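Long-range contact in hydrogenase (NiFe) small subunit HydA (Allochromatium vinosum, PDB 3MYR), which is the iron-sulfur small subunit of a heterodimeric [NiFe] hydrogenase, probably carrying electrons between the hydrogen-oxidising large subunit and an acceptor: residues M61-S75 / T100-A114. Sequence-based numbering, arbitrary orientation.
Sequences MDENRGQYLVIVDGS and TVEHAAAVIAVGTCA. With SF4 (iron/sulfur cluster), chain I.
Val70 and Val72 of strand 69-73 bond to strand 106-110 in parallel within the flavodoxin-like alpha/beta domain of the small subunit, a worked example of a sheet that carries a cofactor at the C-terminal ends of its strands. Backbone bonds set the register: Val70 N to Ala106 O, Val72 N to Ile108 O and Val110 N to Val72 O. Between them Ile108 N donates to Val70 O at 2.8 Å and 164°.

Apolar side chains of both strands pack on each face of the sheet. Ile71 CG2 meets Val110 CG1 at 3.8 Å under helix 151-164, while on the other face Val72 CG2 touches Val107 CG1 near Val132.

Ahead of the strands, aromatic and polar contacts join the turn after helix 50-63 to the end of helix 93-101 and the turn that follows it. With CG set between the backbone N and the carbonyl carbon (chi1 61°), the Tyr68 ring reaches across to Ala104, whose CA sits over one face, 3.9 Å from the ring centroid, and its OH donates to Thr100 O (2.6 Å) at the ring edge. A leucine in its place would probably leave the Thr100 carbonyl without this donor and open a gap beside Ala104. Farther out, the Arg65 guanidinium stacks on the His103 ring, planes 24° apart.

At the cluster end, one water accepts from Gly74 N and Ala114 N and donates to Val110 O, joining strand ends to helix 111-116. There Cys113 SG binds iron FE3 of the [4Fe-4S] cluster at 2.2 Å, and Asp73 OD1 lies 3.4 Å from its sulfide S1.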
loop_
_atom_site.group_PDB
_atom_site.type_symbol
_atom_site.label_atom_id
_atom_site.label_comp_id
_atom_site.label_asym_id
_atom_site.label_seq_id
_atom_site.Cartn_x
_atom_site.Cartn_y
_atom_site.Cartn_z
ATOM N N MET A 61 21.285 15.288 9.935
ATOM C CA MET A 61 20.997 16.209 11.009
ATOM C C MET A 61 22.294 16.951 11.448
ATOM O O MET A 61 22.249 18.147 11.713
ATOM C CB MET A 61 20.393 15.495 12.214
ATOM C CG MET A 61 18.934 14.951 11.962
ATOM S SD MET A 61 18.605 13.676 13.186
ATOM C CE MET A 61 18.952 14.533 14.727
ATOM N N ASP A 62 23.424 16.236 11.468
ATOM C CA ASP A 62 24.730 16.804 11.862
ATOM C C ASP A 62 25.213 17.893 10.867
ATOM O O ASP A 62 25.572 18.976 11.264
ATOM C CB ASP A 62 25.762 15.662 11.948
ATOM C CG ASP A 62 27.139 16.125 12.519
ATOM O OD1 ASP A 62 27.139 16.686 13.632
ATOM O OD2 ASP A 62 28.222 15.910 11.880
ATOM N N GLU A 63 25.146 17.618 9.570
ATOM C CA GLU A 63 25.737 18.478 8.571
ATOM C C GLU A 63 24.875 19.655 8.169
ATOM O O GLU A 63 25.376 20.595 7.603
ATOM C CB GLU A 63 26.085 17.634 7.350
ATOM C CG GLU A 63 27.126 16.588 7.789
ATOM C CD GLU A 63 27.779 15.786 6.673
ATOM O OE1 GLU A 63 28.854 15.189 6.972
ATOM O OE2 GLU A 63 27.239 15.718 5.548
ATOM N N ASN A 64 23.585 19.632 8.496
ATOM C CA ASN A 64 22.692 20.669 8.020
ATOM C C ASN A 64 21.966 21.321 9.165
ATOM O O ASN A 64 20.833 21.815 9.009
ATOM C CB ASN A 64 21.686 20.022 7.092
ATOM C CG ASN A 64 22.337 19.462 5.854
ATOM O OD1 ASN A 64 22.836 20.203 5.043
ATOM N ND2 ASN A 64 22.408 18.151 5.758
ATOM N N ARG A 65 22.611 21.307 10.323
ATOM C CA ARG A 65 21.998 21.761 11.566
ATOM C C ARG A 65 21.414 23.138 11.383
ATOM O O ARG A 65 22.063 23.978 10.806
ATOM C CB ARG A 65 23.054 21.788 12.667
ATOM C CG ARG A 65 22.578 22.300 13.991
ATOM C CD ARG A 65 23.780 22.984 14.668
ATOM N NE ARG A 65 23.634 23.208 16.111
ATOM C CZ ARG A 65 23.675 22.243 17.034
ATOM N NH1 ARG A 65 23.797 20.958 16.668
ATOM N NH2 ARG A 65 23.563 22.573 18.321
ATOM N N GLY A 66 20.156 23.337 11.808
ATOM C CA GLY A 66 19.477 24.614 11.669
ATOM C C GLY A 66 18.824 24.761 10.301
ATOM O O GLY A 66 18.095 25.688 10.086
ATOM N N GLN A 67 19.103 23.887 9.340
ATOM C CA GLN A 67 18.772 24.216 7.937
ATOM C C GLN A 67 17.885 23.154 7.346
ATOM O O GLN A 67 17.281 23.392 6.343
ATOM C CB GLN A 67 20.016 24.343 7.008
ATOM C CG GLN A 67 21.094 25.406 7.446
ATOM C CD GLN A 67 20.518 26.834 7.531
ATOM O OE1 GLN A 67 19.847 27.329 6.602
ATOM N NE2 GLN A 67 20.731 27.482 8.681
ATOM N N TYR A 68 17.839 21.957 7.900
ATOM C CA TYR A 68 17.087 20.909 7.180
ATOM C C TYR A 68 15.558 21.004 7.396
ATOM O O TYR A 68 15.085 21.491 8.413
ATOM C CB TYR A 68 17.670 19.526 7.470
ATOM C CG TYR A 68 17.610 19.171 8.955
ATOM C CD1 TYR A 68 16.471 18.571 9.501
ATOM C CD2 TYR A 68 18.679 19.458 9.806
ATOM C CE1 TYR A 68 16.435 18.242 10.889
ATOM C CE2 TYR A 68 18.665 19.131 11.179
ATOM C CZ TYR A 68 17.547 18.537 11.705
ATOM O OH TYR A 68 17.531 18.256 13.047
ATOM N N LEU A 69 14.795 20.488 6.450
ATOM C CA LEU A 69 13.367 20.394 6.591
ATOM C C LEU A 69 12.989 18.976 7.062
ATOM O O LEU A 69 13.538 17.987 6.560
ATOM C CB LEU A 69 12.830 20.568 5.181
ATOM C CG LEU A 69 11.483 21.162 4.850
ATOM C CD1 LEU A 69 10.848 20.312 3.781
ATOM C CD2 LEU A 69 10.491 21.520 5.991
ATOM N N VAL A 70 12.057 18.858 8.007
ATOM C CA VAL A 70 11.582 17.553 8.399
ATOM C C VAL A 70 10.141 17.462 7.834
ATOM O O VAL A 70 9.355 18.406 7.977
ATOM C CB VAL A 70 11.592 17.381 9.951
ATOM C CG1 VAL A 70 11.000 16.044 10.383
ATOM C CG2 VAL A 70 13.024 17.466 10.437
ATOM N N ILE A 71 9.827 16.385 7.121
ATOM C CA ILE A 71 8.416 16.089 6.791
ATOM C C ILE A 71 7.998 14.876 7.628
ATOM O O ILE A 71 8.813 13.914 7.799
ATOM C CB ILE A 71 8.287 15.802 5.304
ATOM C CG1 ILE A 71 8.796 17.068 4.536
ATOM C CG2 ILE A 71 6.831 15.458 4.965
ATOM C CD1 ILE A 71 8.753 16.954 3.026
ATOM N N VAL A 72 6.831 14.966 8.290
ATOM C CA VAL A 72 6.388 13.829 9.140
ATOM C C VAL A 72 5.070 13.339 8.552
ATOM O O VAL A 72 4.143 14.135 8.298
ATOM C CB VAL A 72 6.056 14.238 10.571
ATOM C CG1 VAL A 72 5.550 13.031 11.378
ATOM C CG2 VAL A 72 7.213 14.891 11.239
ATOM N N ASP A 73 4.984 12.029 8.412
ATOM C CA ASP A 73 3.843 11.298 7.910
ATOM C C ASP A 73 3.364 10.440 9.122
ATOM O O ASP A 73 4.166 9.679 9.671
ATOM C CB ASP A 73 4.371 10.329 6.805
ATOM C CG ASP A 73 3.276 9.796 6.012
ATOM O OD1 ASP A 73 2.151 10.171 6.394
ATOM O OD2 ASP A 73 3.458 8.985 5.084
ATOM N N GLY A 74 2.057 10.452 9.470
ATOM C CA GLY A 74 1.539 9.577 10.568
ATOM C C GLY A 74 1.492 10.285 11.909
ATOM O O GLY A 74 2.253 11.212 12.162
ATOM N N SER A 75 0.638 9.806 12.797
ATOM C CA SER A 75 0.562 10.278 14.176
ATOM C C SER A 75 1.674 9.625 14.986
ATOM O O SER A 75 2.391 8.757 14.497
ATOM C CB SER A 75 -0.835 9.972 14.773
ATOM O OG SER A 75 -1.001 8.550 14.728
ATOM N N THR A 100 14.819 14.644 16.072
ATOM C CA THR A 100 15.043 15.058 14.712
ATOM C C THR A 100 14.552 16.501 14.465
ATOM O O THR A 100 15.197 17.266 13.737
ATOM C CB THR A 100 14.301 14.114 13.777
ATOM O OG1 THR A 100 14.694 12.779 14.106
ATOM C CG2 THR A 100 14.644 14.372 12.351
ATOM N N VAL A 101 13.460 16.916 15.105
ATOM C CA VAL A 101 12.970 18.283 14.870
ATOM C C VAL A 101 13.818 19.307 15.649
ATOM O O VAL A 101 13.767 20.473 15.333
ATOM C CB VAL A 101 11.461 18.507 15.176
ATOM C CG1 VAL A 101 10.592 17.476 14.437
ATOM C CG2 VAL A 101 11.195 18.451 16.690
ATOM N N GLU A 102 14.577 18.896 16.652
ATOM C CA GLU A 102 15.250 19.884 17.522
ATOM C C GLU A 102 16.048 20.950 16.733
ATOM O O GLU A 102 15.909 22.118 16.974
ATOM C CB GLU A 102 16.188 19.240 18.545
ATOM C CG GLU A 102 16.649 20.325 19.560
ATOM C CD GLU A 102 17.516 19.779 20.656
ATOM O OE1 GLU A 102 17.710 20.524 21.648
ATOM O OE2 GLU A 102 18.020 18.627 20.534
ATOM N N HIS A 103 16.751 20.547 15.696
ATOM C CA HIS A 103 17.525 21.511 14.897
ATOM C C HIS A 103 17.041 21.697 13.477
ATOM O O HIS A 103 17.816 22.163 12.643
ATOM C CB HIS A 103 18.999 21.054 14.907
ATOM C CG HIS A 103 19.601 21.067 16.291
ATOM N ND1 HIS A 103 19.692 22.231 17.049
ATOM C CD2 HIS A 103 20.017 20.056 17.097
ATOM C CE1 HIS A 103 20.190 21.937 18.243
ATOM N NE2 HIS A 103 20.424 20.630 18.286
ATOM N N ALA A 104 15.779 21.332 13.188
ATOM C CA ALA A 104 15.201 21.598 11.850
ATOM C C ALA A 104 14.993 23.098 11.616
ATOM O O ALA A 104 14.695 23.804 12.576
ATOM C CB ALA A 104 13.845 20.848 11.676
ATOM N N ALA A 105 15.082 23.572 10.365
ATOM C CA ALA A 105 14.560 24.877 10.024
ATOM C C ALA A 105 13.008 24.908 10.199
ATOM O O ALA A 105 12.441 25.888 10.684
ATOM C CB ALA A 105 14.921 25.242 8.513
ATOM N N ALA A 106 12.317 23.851 9.747
ATOM C CA ALA A 106 10.843 23.845 9.783
ATOM C C ALA A 106 10.401 22.402 9.689
ATOM O O ALA A 106 11.207 21.520 9.345
ATOM C CB ALA A 106 10.271 24.670 8.624
ATOM N N VAL A 107 9.139 22.157 10.003
ATOM C CA VAL A 107 8.542 20.823 9.969
ATOM C C VAL A 107 7.212 20.917 9.186
ATOM O O VAL A 107 6.373 21.785 9.440
ATOM C CB VAL A 107 8.190 20.317 11.417
ATOM C CG1 VAL A 107 7.719 18.866 11.392
ATOM C CG2 VAL A 107 9.395 20.451 12.337
ATOM N N ILE A 108 7.014 20.004 8.253
ATOM C CA ILE A 108 5.734 19.897 7.588
ATOM C C ILE A 108 5.111 18.628 8.049
ATOM O O ILE A 108 5.716 17.552 7.944
ATOM C CB ILE A 108 5.936 19.762 6.071
ATOM C CG1 ILE A 108 6.590 21.036 5.539
ATOM C CG2 ILE A 108 4.593 19.488 5.370
ATOM C CD1 ILE A 108 6.928 20.924 4.010
ATOM N N ALA A 109 3.908 18.760 8.607
ATOM C CA ALA A 109 3.106 17.607 8.926
ATOM C C ALA A 109 2.201 17.329 7.713
ATOM O O ALA A 109 1.234 18.055 7.453
ATOM C CB ALA A 109 2.239 17.904 10.222
ATOM N N VAL A 110 2.499 16.272 6.991
ATOM C CA VAL A 110 1.731 15.913 5.792
ATOM C C VAL A 110 0.694 14.872 6.172
ATOM O O VAL A 110 1.000 13.862 6.853
ATOM C CB VAL A 110 2.699 15.423 4.668
ATOM C CG1 VAL A 110 3.313 14.095 5.117
ATOM C CG2 VAL A 110 1.879 15.035 3.402
ATOM N N GLY A 111 -0.553 15.101 5.762
ATOM C CA GLY A 111 -1.621 14.119 6.064
ATOM C C GLY A 111 -2.349 14.526 7.350
ATOM O O GLY A 111 -1.753 15.117 8.283
ATOM N N THR A 112 -3.617 14.202 7.409
ATOM C CA THR A 112 -4.431 14.471 8.573
ATOM C C THR A 112 -3.926 13.749 9.870
ATOM O O THR A 112 -4.101 14.275 10.960
ATOM C CB THR A 112 -5.920 14.096 8.278
ATOM O OG1 THR A 112 -6.351 14.877 7.172
ATOM C CG2 THR A 112 -6.869 14.421 9.487
ATOM N N CYS A 113 -3.304 12.575 9.747
ATOM C CA CYS A 113 -2.811 11.928 10.978
ATOM C C CYS A 113 -1.703 12.747 11.650
ATOM O O CYS A 113 -1.740 13.031 12.862
ATOM C CB CYS A 113 -2.283 10.526 10.657
ATOM S SG CYS A 113 -3.521 9.381 9.888
ATOM N N ALA A 114 -0.690 13.132 10.885
ATOM C CA ALA A 114 0.385 13.958 11.444
ATOM C C ALA A 114 -0.135 15.332 11.863
ATOM O O ALA A 114 0.257 15.852 12.893
ATOM C CB ALA A 114 1.522 14.100 10.427
HETATM FE FE1 SF4 I . -4.584 9.205 5.555
HETATM FE FE2 SF4 I . -1.935 9.993 5.164
HETATM FE FE3 SF4 I . -2.889 9.315 7.735
HETATM FE FE4 SF4 I . -2.537 7.446 5.430
HETATM S S1 SF4 I . -0.864 8.600 6.763
HETATM S S2 SF4 I . -4.096 7.547 7.042
HETATM S S3 SF4 I . -3.355 8.770 3.764
HETATM S S4 SF4 I . -3.600 11.030 6.449
HETATM O O HOH W 1 -0.066 11.919 8.339
#